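Local structure of AxyAgu115A (Amphibacillus xylanus NBRC 15112, 6NPS) at residues 482-494 / 501-513. The protein is probably a xylan-degrading alpha-glucuronidase of glycoside hydrolase family 115, releasing glucuronic acid side groups from arabinoglucuronoxylan. The protein carries 3 engineered substitutions. Numbering follows the deposited sequence.
Sequences TDDYTKQWIEQQF and EQKDKVFELLNGY
Phe507 pushes its ring between Asp483, Thr486, Lys487 and Ile490, a knob in a hole of the facing helix. Lys487 lies over one ring face, its NZ 4.0 Å from the centroid of Phe507 and nearly along the ring normal, a cation-pi contact. CE also lies over this face, a CH-pi contact, and the bend at the last torsion (chi4 105°) puts NZ over the ring centre. Asp483 meets the ring at its edge, CG lying 3.5 Å from Phe507 CZ with the carboxylate turned 80° to the ring. Ile490 is the answering knob, seated among Lys503, Val506, Phe507 and Leu510; its CD1 comes within 3.5 Å of Phe507 CA. Helices 482-494 and 501-513 are consecutive, joined by a short connection and packed knobs-into-holes, their axes approaching to 9.8 Å with directions 124° apart; both belong to the glycosyl hydrolase family 115 region and come in the chain after 446-450, the last strand of its parallel eight-stranded barrel. Helix 428-440 packs against Thr482 and Thr486, and helix 537-558 against Val506. Deeper in, Leu510 CD1 sits 3.6 Å from Trp489 CZ3. Nearer the connection, Lys503 runs past Ile490 CG2 and bends at its third torsion to reach Glu491, a salt bridge in which Lys503 NZ bonds Glu491 OE2 at 2.9 Å on its syn lone pair, with a weak second bond to OE1. A leucine in place of Lys503 would probably leave the Glu491 carboxylate without its cross-helix charge partner and freer to turn. Near Asn511, one water donates to both Thr486 OG1 and Asn511 OD1, bridging the helices.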
ATOM      1  N   THR A 482      23.965  34.991   5.766  1.00 32.11           N
ATOM      2  CA  THR A 482      24.544  33.737   5.286  1.00 32.58           C
ATOM      3  C   THR A 482      24.528  33.678   3.761  1.00 31.07           C
ATOM      4  O   THR A 482      25.376  33.006   3.170  1.00 34.64           O
ATOM      5  CB  THR A 482      23.846  32.498   5.907  1.00 33.01           C
ATOM      6  OG1 THR A 482      22.460  32.493   5.586  1.00 37.14           O
ATOM      7  CG2 THR A 482      23.987  32.481   7.460  1.00 27.73           C
ATOM      8  N   ASP A 483      23.594  34.373   3.106  1.00 34.96           N
ATOM      9  CA  ASP A 483      23.682  34.513   1.654  1.00 39.33           C
ATOM     10  C   ASP A 483      24.948  35.256   1.254  1.00 33.77           C
ATOM     11  O   ASP A 483      25.629  34.865   0.301  1.00 33.02           O
ATOM     12  CB  ASP A 483      22.466  35.261   1.095  1.00 38.44           C
ATOM     13  CG  ASP A 483      21.217  34.396   1.023  1.00 51.29           C
ATOM     14  OD1 ASP A 483      21.275  33.194   1.391  1.00 51.68           O
ATOM     15  OD2 ASP A 483      20.165  34.934   0.597  1.00 58.95           O
ATOM     16  N   ASP A 484      25.223  36.390   1.904  1.00 32.65           N
ATOM     17  CA  ASP A 484      26.494  37.085   1.691  1.00 35.63           C
ATOM     18  C   ASP A 484      27.695  36.190   1.998  1.00 32.48           C
ATOM     19  O   ASP A 484      28.699  36.221   1.271  1.00 32.35           O
ATOM     20  CB  ASP A 484      26.554  38.353   2.537  1.00 47.76           C
ATOM     21  CG  ASP A 484      25.671  39.461   1.978  1.00 68.91           C
ATOM     22  OD1 ASP A 484      25.167  39.324   0.835  1.00 73.95           O
ATOM     23  OD2 ASP A 484      25.472  40.467   2.689  1.00 76.31           O
ATOM     24  N   TYR A 485      27.628  35.394   3.074  1.00 31.75           N
ATOM     25  CA  TYR A 485      28.734  34.470   3.351  1.00 28.57           C
ATOM     26  C   TYR A 485      28.925  33.515   2.179  1.00 31.20           C
ATOM     27  O   TYR A 485      30.050  33.298   1.708  1.00 31.34           O
ATOM     28  CB  TYR A 485      28.493  33.639   4.623  1.00 29.89           C
ATOM     29  CG  TYR A 485      29.717  32.759   4.890  1.00 30.95           C
ATOM     30  CD1 TYR A 485      30.770  33.242   5.631  1.00 30.93           C
ATOM     31  CD2 TYR A 485      29.827  31.462   4.335  1.00 29.47           C
ATOM     32  CE1 TYR A 485      31.934  32.463   5.861  1.00 33.18           C
ATOM     33  CE2 TYR A 485      30.953  30.688   4.539  1.00 28.88           C
ATOM     34  CZ  TYR A 485      32.001  31.189   5.305  1.00 32.32           C
ATOM     35  OH  TYR A 485      33.114  30.426   5.514  1.00 34.91           O
ATOM     36  N   THR A 486      27.818  32.949   1.683  1.00 30.32           N
ATOM     37  CA  THR A 486      27.909  31.983   0.592  1.00 36.02           C
ATOM     38  C   THR A 486      28.553  32.626  -0.616  1.00 35.67           C
ATOM     39  O   THR A 486      29.473  32.060  -1.222  1.00 33.97           O
ATOM     40  CB  THR A 486      26.511  31.438   0.271  1.00 35.63           C
ATOM     41  OG1 THR A 486      25.949  30.926   1.479  1.00 34.02           O
ATOM     42  CG2 THR A 486      26.526  30.295  -0.768  1.00 30.88           C
ATOM     43  N   LYS A 487      28.128  33.854  -0.946  1.00 32.08           N
ATOM     44  CA  LYS A 487      28.678  34.502  -2.124  1.00 34.90           C
ATOM     45  C   LYS A 487      30.151  34.789  -1.940  1.00 33.09           C
ATOM     46  O   LYS A 487      30.929  34.670  -2.888  1.00 36.62           O
ATOM     47  CB  LYS A 487      27.913  35.791  -2.429  1.00 37.46           C
ATOM     48  CG  LYS A 487      26.460  35.495  -2.798  1.00 43.89           C
ATOM     49  CD  LYS A 487      25.738  36.814  -3.143  1.00 49.14           C
ATOM     50  CE  LYS A 487      24.517  36.534  -4.019  1.00 56.04           C
ATOM     51  NZ  LYS A 487      23.223  36.648  -3.304  1.00 56.53           N
ATOM     52  N   GLN A 488      30.549  35.215  -0.740  1.00 30.40           N
ATOM     53  CA  GLN A 488      31.975  35.400  -0.485  1.00 37.59           C
ATOM     54  C   GLN A 488      32.733  34.079  -0.564  1.00 32.90           C
ATOM     55  O   GLN A 488      33.904  34.040  -1.005  1.00 29.56           O
ATOM     56  CB  GLN A 488      32.188  36.060   0.890  1.00 41.13           C
ATOM     57  CG  GLN A 488      31.849  37.551   0.805  1.00 56.23           C
ATOM     58  CD  GLN A 488      31.924  38.297   2.130  1.00 66.92           C
ATOM     59  OE1 GLN A 488      32.860  38.123   2.916  1.00 68.08           O
ATOM     60  NE2 GLN A 488      30.937  39.158   2.370  1.00 71.91           N
ATOM     61  N   TRP A 489      32.107  32.994  -0.122  1.00 31.42           N
ATOM     62  CA  TRP A 489      32.773  31.703  -0.206  1.00 33.24           C
ATOM     63  C   TRP A 489      32.929  31.274  -1.668  1.00 36.41           C
ATOM     64  O   TRP A 489      33.967  30.726  -2.045  1.00 34.24           O
ATOM     65  CB  TRP A 489      31.973  30.678   0.597  1.00 33.44           C
ATOM     66  CG  TRP A 489      32.585  29.324   0.741  1.00 32.59           C
ATOM     67  CD1 TRP A 489      33.428  28.888   1.764  1.00 33.51           C
ATOM     68  CD2 TRP A 489      32.346  28.184  -0.102  1.00 33.52           C
ATOM     69  NE1 TRP A 489      33.734  27.556   1.570  1.00 32.92           N
ATOM     70  CE2 TRP A 489      33.089  27.102   0.440  1.00 31.27           C
ATOM     71  CE3 TRP A 489      31.572  27.974  -1.270  1.00 32.82           C
ATOM     72  CZ2 TRP A 489      33.093  25.828  -0.151  1.00 31.61           C
ATOM     73  CZ3 TRP A 489      31.592  26.729  -1.866  1.00 30.90           C
ATOM     74  CH2 TRP A 489      32.343  25.660  -1.304  1.00 34.09           C
ATOM     75  N   ILE A 490      31.911  31.527  -2.501  1.00 34.07           N
ATOM     76  CA  ILE A 490      32.015  31.228  -3.937  1.00 31.90           C
ATOM     77  C   ILE A 490      33.145  32.028  -4.584  1.00 33.19           C
ATOM     78  O   ILE A 490      33.930  31.499  -5.378  1.00 37.28           O
ATOM     79  CB  ILE A 490      30.663  31.496  -4.620  1.00 34.83           C
ATOM     80  CG1 ILE A 490      29.674  30.444  -4.167  1.00 31.75           C
ATOM     81  CG2 ILE A 490      30.806  31.527  -6.178  1.00 33.88           C
ATOM     82  CD1 ILE A 490      28.214  30.870  -4.360  1.00 31.99           C
ATOM     83  N   GLU A 491      33.264  33.313  -4.237  1.00 35.20           N
ATOM     84  CA  GLU A 491      34.344  34.134  -4.779  1.00 41.74           C
ATOM     85  C   GLU A 491      35.709  33.570  -4.401  1.00 40.52           C
ATOM     86  O   GLU A 491      36.650  33.578  -5.213  1.00 39.84           O
ATOM     87  CB  GLU A 491      34.211  35.564  -4.262  1.00 52.14           C
ATOM     88  CG  GLU A 491      35.083  36.559  -4.993  1.00 67.73           C
ATOM     89  CD  GLU A 491      34.594  36.786  -6.404  1.00 77.39           C
ATOM     90  OE1 GLU A 491      35.426  37.031  -7.310  1.00 82.48           O
ATOM     91  OE2 GLU A 491      33.365  36.702  -6.601  1.00 78.36           O
ATOM     92  N   GLN A 492      35.831  33.090  -3.161  1.00 38.43           N
ATOM     93  CA  GLN A 492      37.089  32.532  -2.658  1.00 39.61           C
ATOM     94  C   GLN A 492      37.492  31.272  -3.420  1.00 37.79           C
ATOM     95  O   GLN A 492      38.675  31.065  -3.703  1.00 39.41           O
ATOM     96  CB  GLN A 492      36.927  32.253  -1.166  1.00 40.02           C
ATOM     97  CG  GLN A 492      38.124  31.734  -0.413  1.00 51.80           C
ATOM     98  CD  GLN A 492      37.791  31.608   1.087  1.00 59.40           C
ATOM     99  OE1 GLN A 492      36.994  30.748   1.494  1.00 63.16           O
ATOM    100  NE2 GLN A 492      38.361  32.495   1.896  1.00 56.20           N
ATOM    101  N   GLN A 493      36.527  30.412  -3.773  1.00 35.98           N
ATOM    102  CA  GLN A 493      36.856  29.226  -4.560  1.00 35.94           C
ATOM    103  C   GLN A 493      36.970  29.501  -6.062  1.00 41.32           C
ATOM    104  O   GLN A 493      37.722  28.804  -6.742  1.00 42.17           O
ATOM    105  CB  GLN A 493      35.815  28.125  -4.369  1.00 33.40           C
ATOM    106  CG  GLN A 493      35.297  27.915  -2.976  1.00 38.67           C
ATOM    107  CD  GLN A 493      36.371  27.957  -1.925  1.00 41.31           C
ATOM    108  OE1 GLN A 493      37.482  27.468  -2.147  1.00 40.57           O
ATOM    109  NE2 GLN A 493      36.055  28.558  -0.767  1.00 38.70           N
ATOM    110  N   PHE A 494      36.205  30.449  -6.620  1.00 37.67           N
ATOM    111  CA  PHE A 494      36.034  30.496  -8.072  1.00 34.84           C
ATOM    112  C   PHE A 494      36.418  31.843  -8.692  1.00 41.30           C
ATOM    113  O   PHE A 494      36.110  32.082  -9.865  1.00 38.18           O
ATOM    114  CB  PHE A 494      34.604  30.123  -8.442  1.00 30.67           C
ATOM    115  CG  PHE A 494      34.275  28.706  -8.104  1.00 30.68           C
ATOM    116  CD1 PHE A 494      34.974  27.665  -8.705  1.00 33.71           C
ATOM    117  CD2 PHE A 494      33.305  28.400  -7.165  1.00 32.93           C
ATOM    118  CE1 PHE A 494      34.697  26.327  -8.366  1.00 34.87           C
ATOM    119  CE2 PHE A 494      33.034  27.043  -6.818  1.00 33.63           C
ATOM    120  CZ  PHE A 494      33.738  26.033  -7.423  1.00 34.36           C
ATOM    121  N   GLU A 501      27.865  36.382 -13.667  1.00 41.40           N
ATOM    122  CA  GLU A 501      26.633  35.642 -13.898  1.00 40.06           C
ATOM    123  C   GLU A 501      26.800  34.162 -13.539  1.00 39.91           C
ATOM    124  O   GLU A 501      25.870  33.534 -13.012  1.00 37.32           O
ATOM    125  CB  GLU A 501      26.197  35.808 -15.365  1.00 47.27           C
ATOM    126  CG  GLU A 501      25.324  34.681 -15.896  1.00 62.25           C
ATOM    127  CD  GLU A 501      25.062  34.777 -17.399  1.00 79.03           C
ATOM    128  OE1 GLU A 501      24.251  33.970 -17.924  1.00 78.81           O
ATOM    129  OE2 GLU A 501      25.679  35.650 -18.053  1.00 84.77           O
ATOM    130  N   GLN A 502      27.974  33.585 -13.826  1.00 34.09           N
ATOM    131  CA  GLN A 502      28.217  32.191 -13.450  1.00 36.67           C
ATOM    132  C   GLN A 502      28.282  32.020 -11.935  1.00 34.28           C
ATOM    133  O   GLN A 502      27.789  31.013 -11.390  1.00 38.03           O
ATOM    134  CB  GLN A 502      29.496  31.686 -14.111  1.00 34.21           C
ATOM    135  CG  GLN A 502      29.371  31.641 -15.637  1.00 36.83           C
ATOM    136  CD  GLN A 502      30.677  31.344 -16.305  1.00 40.20           C
ATOM    137  OE1 GLN A 502      31.692  31.995 -16.028  1.00 38.16           O
ATOM    138  NE2 GLN A 502      30.679  30.337 -17.185  1.00 44.52           N
ATOM    139  N   LYS A 503      28.892  32.979 -11.235  1.00 35.93           N
ATOM    140  CA  LYS A 503      28.941  32.895  -9.776  1.00 35.71           C
ATOM    141  C   LYS A 503      27.559  33.020  -9.169  1.00 36.43           C
ATOM    142  O   LYS A 503      27.289  32.391  -8.138  1.00 34.42           O
ATOM    143  CB  LYS A 503      29.884  33.953  -9.206  1.00 36.76           C
ATOM    144  CG  LYS A 503      31.314  33.550  -9.403  1.00 37.38           C
ATOM    145  CD  LYS A 503      32.318  34.532  -8.844  1.00 43.69           C
ATOM    146  CE  LYS A 503      32.289  35.824  -9.640  1.00 48.14           C
ATOM    147  NZ  LYS A 503      33.556  36.604  -9.465  1.00 57.07           N
ATOM    148  N   ASP A 504      26.643  33.765  -9.795  1.00 39.36           N
ATOM    149  CA  ASP A 504      25.315  33.771  -9.201  1.00 43.01           C
ATOM    150  C   ASP A 504      24.592  32.469  -9.485  1.00 32.75           C
ATOM    151  O   ASP A 504      23.706  32.074  -8.728  1.00 33.15           O
ATOM    152  CB  ASP A 504      24.467  34.949  -9.662  1.00 57.11           C
ATOM    153  CG  ASP A 504      23.227  35.151  -8.762  1.00 79.84           C
ATOM    154  OD1 ASP A 504      23.331  35.850  -7.721  1.00 85.57           O
ATOM    155  OD2 ASP A 504      22.152  34.592  -9.073  1.00 86.38           O
ATOM    156  N   LYS A 505      24.939  31.783 -10.569  1.00 29.94           N
ATOM    157  CA  LYS A 505      24.367  30.465 -10.774  1.00 30.44           C
ATOM    158  C   LYS A 505      24.896  29.485  -9.725  1.00 28.50           C
ATOM    159  O   LYS A 505      24.125  28.676  -9.191  1.00 31.01           O
ATOM    160  CB  LYS A 505      24.662  29.990 -12.194  1.00 34.01           C
ATOM    161  CG  LYS A 505      23.821  30.753 -13.254  1.00 36.63           C
ATOM    162  CD  LYS A 505      24.211  30.353 -14.669  1.00 41.31           C
ATOM    163  CE  LYS A 505      23.336  31.121 -15.663  1.00 47.19           C
ATOM    164  NZ  LYS A 505      23.633  30.680 -17.034  1.00 52.72           N
ATOM    165  N   VAL A 506      26.196  29.561  -9.402  1.00 32.54           N
ATOM    166  CA  VAL A 506      26.733  28.725  -8.315  1.00 30.13           C
ATOM    167  C   VAL A 506      25.983  29.003  -7.018  1.00 31.16           C
ATOM    168  O   VAL A 506      25.652  28.083  -6.267  1.00 30.50           O
ATOM    169  CB  VAL A 506      28.242  28.950  -8.139  1.00 33.90           C
ATOM    170  CG1 VAL A 506      28.746  28.176  -6.873  1.00 28.78           C
ATOM    171  CG2 VAL A 506      28.977  28.497  -9.405  1.00 36.69           C
ATOM    172  N   PHE A 507      25.671  30.274  -6.747  1.00 27.06           N
ATOM    173  CA  PHE A 507      24.898  30.579  -5.545  1.00 27.61           C
ATOM    174  C   PHE A 507      23.524  29.902  -5.574  1.00 32.47           C
ATOM    175  O   PHE A 507      23.100  29.309  -4.574  1.00 34.35           O
ATOM    176  CB  PHE A 507      24.743  32.093  -5.376  1.00 32.91           C
ATOM    177  CG  PHE A 507      23.851  32.451  -4.224  1.00 40.52           C
ATOM    178  CD1 PHE A 507      24.309  32.333  -2.912  1.00 40.76           C
ATOM    179  CD2 PHE A 507      22.529  32.806  -4.434  1.00 40.10           C
ATOM    180  CE1 PHE A 507      23.479  32.610  -1.842  1.00 44.25           C
ATOM    181  CE2 PHE A 507      21.690  33.089  -3.374  1.00 49.55           C
ATOM    182  CZ  PHE A 507      22.173  32.985  -2.060  1.00 51.05           C
ATOM    183  N   GLU A 508      22.806  29.973  -6.713  1.00 29.54           N
ATOM    184  CA  GLU A 508      21.538  29.247  -6.818  1.00 31.49           C
ATOM    185  C   GLU A 508      21.697  27.763  -6.504  1.00 31.31           C
ATOM    186  O   GLU A 508      20.802  27.167  -5.901  1.00 31.71           O
ATOM    187  CB  GLU A 508      20.944  29.385  -8.216  1.00 38.48           C
ATOM    188  CG  GLU A 508      20.490  30.789  -8.588  1.00 47.92           C
ATOM    189  CD  GLU A 508      19.796  30.812  -9.957  1.00 65.21           C
ATOM    190  OE1 GLU A 508      18.721  30.174 -10.112  1.00 71.08           O
ATOM    191  OE2 GLU A 508      20.332  31.459 -10.885  1.00 69.43           O
ATOM    192  N   LEU A 509      22.781  27.129  -6.992  1.00 28.51           N
ATOM    193  CA  LEU A 509      22.982  25.691  -6.794  1.00 32.49           C
ATOM    194  C   LEU A 509      23.201  25.370  -5.321  1.00 30.83           C
ATOM    195  O   LEU A 509      22.595  24.436  -4.784  1.00 30.95           O
ATOM    196  CB  LEU A 509      24.195  25.185  -7.599  1.00 28.93           C
ATOM    197  CG  LEU A 509      24.007  25.229  -9.110  1.00 31.25           C
ATOM    198  CD1 LEU A 509      25.258  24.797  -9.843  1.00 32.64           C
ATOM    199  CD2 LEU A 509      22.820  24.335  -9.504  1.00 31.19           C
ATOM    200  N   LEU A 510      24.104  26.119  -4.659  1.00 31.58           N
ATOM    201  CA  LEU A 510      24.488  25.776  -3.283  1.00 33.41           C
ATOM    202  C   LEU A 510      23.346  26.065  -2.326  1.00 32.54           C
ATOM    203  O   LEU A 510      22.998  25.228  -1.476  1.00 29.86           O
ATOM    204  CB  LEU A 510      25.732  26.574  -2.843  1.00 31.02           C
ATOM    205  CG  LEU A 510      27.008  26.351  -3.632  1.00 30.74           C
ATOM    206  CD1 LEU A 510      28.176  27.159  -3.009  1.00 29.22           C
ATOM    207  CD2 LEU A 510      27.297  24.875  -3.597  1.00 31.99           C
ATOM    208  N   ASN A 511      22.766  27.258  -2.448  1.00 33.72           N
ATOM    209  CA  ASN A 511      21.612  27.626  -1.644  1.00 37.40           C
ATOM    210  C   ASN A 511      20.433  26.727  -1.960  1.00 40.93           C
ATOM    211  O   ASN A 511      19.708  26.291  -1.056  1.00 39.71           O
ATOM    212  CB  ASN A 511      21.254  29.083  -1.904  1.00 48.93           C
ATOM    213  CG  ASN A 511      20.441  29.674  -0.789  1.00 61.67           C
ATOM    214  OD1 ASN A 511      20.971  29.977   0.280  1.00 62.74           O
ATOM    215  ND2 ASN A 511      19.141  29.824  -1.015  1.00 64.29           N
ATOM    216  N   GLY A 512      20.236  26.432  -3.246  1.00 38.90           N
ATOM    217  CA  GLY A 512      19.222  25.518  -3.722  1.00 35.98           C
ATOM    218  C   GLY A 512      19.299  24.109  -3.183  1.00 31.72           C
ATOM    219  O   GLY A 512      18.333  23.638  -2.571  1.00 33.23           O
ATOM    220  N   TYR A 513      20.408  23.393  -3.410  1.00 26.40           N
ATOM    221  CA  TYR A 513      20.422  21.998  -2.985  1.00 29.88           C
ATOM    222  C   TYR A 513      20.378  21.880  -1.461  1.00 31.12           C
ATOM    223  O   TYR A 513      19.739  20.958  -0.925  1.00 28.87           O
ATOM    224  CB  TYR A 513      21.633  21.247  -3.594  1.00 27.64           C
ATOM    225  CG  TYR A 513      22.895  21.157  -2.740  1.00 27.43           C
ATOM    226  CD1 TYR A 513      22.993  20.248  -1.686  1.00 25.13           C
ATOM    227  CD2 TYR A 513      24.024  21.941  -3.042  1.00 28.04           C
ATOM    228  CE1 TYR A 513      24.160  20.154  -0.910  1.00 27.57           C
ATOM    229  CE2 TYR A 513      25.217  21.854  -2.246  1.00 27.52           C
ATOM    230  CZ  TYR A 513      25.257  20.956  -1.192  1.00 29.91           C
ATOM    231  OH  TYR A 513      26.425  20.866  -0.409  1.00 32.04           O
TER
HETATM  232  O   HOH W   1      23.664  29.008   1.812  1.00 37.56           O